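Local coordinates for ArtJ (Geobacillus stearothermophilus, PDB 2PVU), which binds arginine, lysine or histidine as the solute-binding protein of an ATP-binding cassette transporter for basic amino acids, at residues P123-T128 against E255-W260. Sequence-based numbering, arbitrary orientation. Where two conformers were deposited one is given.
Sequences PYFEAT and EIYKKW. With SO4 (sulfate ion), chain C.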
loop_
_atom_site.group_PDB
_atom_site.type_symbol
_atom_site.label_atom_id
_atom_site.label_comp_id
_atom_site.label_asym_id
_atom_site.label_seq_id
_atom_site.Cartn_x
_atom_site.Cartn_y
_atom_site.Cartn_z
ATOM N N PRO A 123 7.631 -9.845 -5.380
ATOM C CA PRO A 123 6.356 -9.438 -4.735
ATOM C C PRO A 123 6.125 -10.100 -3.401
ATOM O O PRO A 123 6.543 -11.239 -3.185
ATOM C CB PRO A 123 5.282 -9.890 -5.720
ATOM C CG PRO A 123 5.932 -10.634 -6.806
ATOM C CD PRO A 123 7.436 -10.554 -6.663
ATOM N N TYR A 124 5.458 -9.404 -2.502
ATOM C CA TYR A 124 5.132 -10.011 -1.213
ATOM C C TYR A 124 3.651 -9.982 -0.887
ATOM O O TYR A 124 3.255 -10.384 0.206
ATOM C CB TYR A 124 5.955 -9.338 -0.073
ATOM C CG TYR A 124 5.523 -7.899 0.277
ATOM C CD1 TYR A 124 4.399 -7.645 1.076
ATOM C CD2 TYR A 124 6.241 -6.810 -0.212
ATOM C CE1 TYR A 124 3.980 -6.304 1.397
ATOM C CE2 TYR A 124 5.836 -5.468 0.074
ATOM C CZ TYR A 124 4.738 -5.222 0.870
ATOM O OH TYR A 124 4.375 -3.915 1.152
ATOM N N PHE A 125 2.810 -9.475 -1.779
ATOM C CA PHE A 125 1.344 -9.398 -1.486
ATOM C C PHE A 125 0.641 -9.203 -2.813
ATOM O O PHE A 125 1.222 -8.619 -3.719
ATOM C CB PHE A 125 1.077 -8.161 -0.595
ATOM C CG PHE A 125 -0.125 -8.310 0.294
ATOM C CD1 PHE A 125 -0.003 -8.959 1.523
ATOM C CD2 PHE A 125 -1.367 -7.815 -0.098
ATOM C CE1 PHE A 125 -1.142 -9.110 2.371
ATOM C CE2 PHE A 125 -2.505 -7.949 0.744
ATOM C CZ PHE A 125 -2.368 -8.613 1.982
ATOM N N GLU A 126 -0.602 -9.693 -2.934
ATOM C CA GLU A 126 -1.402 -9.390 -4.129
ATOM C C GLU A 126 -2.644 -8.638 -3.697
ATOM O O GLU A 126 -3.265 -8.950 -2.649
ATOM C CB GLU A 126 -1.788 -10.633 -4.951
ATOM C CG GLU A 126 -2.422 -10.256 -6.328
ATOM C CD GLU A 126 -2.916 -11.458 -7.159
ATOM O OE1 GLU A 126 -2.820 -12.600 -6.688
ATOM O OE2 GLU A 126 -3.391 -11.242 -8.300
ATOM N N ALA A 127 -2.993 -7.640 -4.492
ATOM C CA ALA A 127 -4.090 -6.727 -4.151
ATOM C C ALA A 127 -4.836 -6.270 -5.407
ATOM O O ALA A 127 -4.447 -6.599 -6.522
ATOM C CB ALA A 127 -3.492 -5.494 -3.407
ATOM N N THR A 128 -5.902 -5.476 -5.202
ATOM C CA THR A 128 -6.568 -4.856 -6.319
ATOM C C THR A 128 -7.201 -3.561 -5.789
ATOM O O THR A 128 -7.449 -3.437 -4.599
ATOM C CB THR A 128 -7.671 -5.782 -6.927
ATOM O OG1 THR A 128 -8.291 -5.114 -8.026
ATOM C CG2 THR A 128 -8.735 -6.135 -5.889
ATOM N N GLU A 255 2.538 -16.729 9.435
ATOM C CA GLU A 255 2.212 -16.299 10.816
ATOM C C GLU A 255 1.821 -14.815 10.838
ATOM O O GLU A 255 0.795 -14.457 11.426
ATOM C CB GLU A 255 3.362 -16.522 11.803
ATOM C CG GLU A 255 3.800 -17.953 12.040
ATOM C CD GLU A 255 5.166 -18.014 12.769
ATOM O OE1 GLU A 255 5.600 -16.958 13.335
ATOM O OE2 GLU A 255 5.808 -19.102 12.771
ATOM N N ILE A 256 2.638 -13.964 10.208
ATOM C CA ILE A 256 2.352 -12.526 10.103
ATOM C C ILE A 256 1.034 -12.283 9.350
ATOM O O ILE A 256 0.193 -11.494 9.799
ATOM C CB ILE A 256 3.497 -11.753 9.417
ATOM C CG1 ILE A 256 4.795 -11.934 10.219
ATOM C CG2 ILE A 256 3.115 -10.256 9.341
ATOM C CD1 ILE A 256 6.079 -11.495 9.470
ATOM N N TYR A 257 0.868 -12.949 8.208
ATOM C CA TYR A 257 -0.362 -12.823 7.411
ATOM C C TYR A 257 -1.606 -13.178 8.235
ATOM O O TYR A 257 -2.627 -12.483 8.211
ATOM C CB TYR A 257 -0.299 -13.708 6.158
ATOM C CG TYR A 257 -1.449 -13.431 5.235
ATOM C CD1 TYR A 257 -1.350 -12.440 4.226
ATOM C CD2 TYR A 257 -2.665 -14.108 5.385
ATOM C CE1 TYR A 257 -2.442 -12.181 3.390
ATOM C CE2 TYR A 257 -3.755 -13.834 4.583
ATOM C CZ TYR A 257 -3.632 -12.905 3.572
ATOM O OH TYR A 257 -4.747 -12.679 2.794
ATOM N N LYS A 258 -1.534 -14.285 8.963
ATOM C CA LYS A 258 -2.667 -14.699 9.778
ATOM C C LYS A 258 -2.968 -13.724 10.923
ATOM O O LYS A 258 -4.141 -13.512 11.282
ATOM C CB LYS A 258 -2.420 -16.083 10.341
ATOM C CG LYS A 258 -2.479 -17.171 9.273
ATOM C CD LYS A 258 -2.706 -18.534 9.907
ATOM C CE LYS A 258 -1.435 -19.136 10.487
ATOM N NZ LYS A 258 -1.682 -20.502 11.060
ATOM N N LYS A 259 -1.913 -13.185 11.529
ATOM C CA LYS A 259 -2.052 -12.137 12.549
ATOM C C LYS A 259 -2.956 -11.030 12.038
ATOM O O LYS A 259 -3.923 -10.658 12.699
ATOM C CB LYS A 259 -0.679 -11.564 12.934
ATOM C CG LYS A 259 -0.719 -10.581 14.099
ATOM C CD LYS A 259 0.672 -9.989 14.341
ATOM C CE LYS A 259 0.596 -8.871 15.363
ATOM N NZ LYS A 259 1.866 -8.077 15.388
ATOM N N TRP A 260 -2.679 -10.546 10.833
ATOM C CA TRP A 260 -3.320 -9.344 10.332
ATOM C C TRP A 260 -4.639 -9.584 9.603
ATOM O O TRP A 260 -5.511 -8.711 9.597
ATOM C CB TRP A 260 -2.324 -8.529 9.490
ATOM C CG TRP A 260 -1.271 -7.941 10.405
ATOM C CD1 TRP A 260 -0.030 -8.450 10.672
ATOM C CD2 TRP A 260 -1.406 -6.768 11.221
ATOM N NE1 TRP A 260 0.620 -7.663 11.602
ATOM C CE2 TRP A 260 -0.201 -6.623 11.951
ATOM C CE3 TRP A 260 -2.429 -5.812 11.398
ATOM C CZ2 TRP A 260 0.023 -5.548 12.850
ATOM C CZ3 TRP A 260 -2.209 -4.747 12.315
ATOM C CH2 TRP A 260 -0.994 -4.624 13.014
HETATM S S SO4 C . -1.989 -13.052 -0.448
HETATM O O1 SO4 C . -2.023 -12.584 0.929
HETATM O O2 SO4 C . -2.590 -11.908 -1.217
HETATM O O3 SO4 C . -2.794 -14.304 -0.483
HETATM O O4 SO4 C . -0.567 -13.302 -0.822
#
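Phe125 and Tyr257 make this contact alone, each losing 37 Å² to the other. The strand of 123-128 and the helix of 255-260 stay well apart, with the CA atoms of Phe125 and Tyr257 9.7 Å from each other, and the two aromatic side chains bridge the interval. In both residues CG lies anti to the backbone N (chi1 -152° in Phe125, -171° in Tyr257), which carries the rings toward one another although neither CB points directly across. CE1 of Phe125 comes to 3.5 Å from CE1 of Tyr257, at the edge of the tyrosine ring and near its plane, while the tyrosine atom approaches the phenylalanine ring obliquely. The ring planes are inclined by 34° and the centroids lie 5.9 Å apart, an oblique apolar meeting that is neither a stack nor a T-shaped pair.

A sulfate ion, probably from the crystallisation liquor, sits beside this junction, but the place of its O1 over one face of the Phe125 ring is doubtful, because the ion is modelled too close to Tyr257. Its O2 accepts a weak hydrogen bond from Glu126 N, at 3.4 Å, and Lys266 N provides a further bond to the ion. With an alanine in place of Tyr257, Phe125 CE1 would probably lose its apolar neighbour from this helix, and a gap would be likely to open beside the phenylalanine ring.

Phe125 also takes Phe55 and Phe66 edge-to-face and meets the rings of Phe261 and Tyr226, while Phe261 meets Tyr257 as well. The pair thus belongs to a buried aromatic cluster joining strand 125-134 to helix 252-261 in this family 3 solute-binding protein. Tyr226 extends the cluster to the lysine pocket, the bound amino acid lying about 9 Å from the Phe125 side chain.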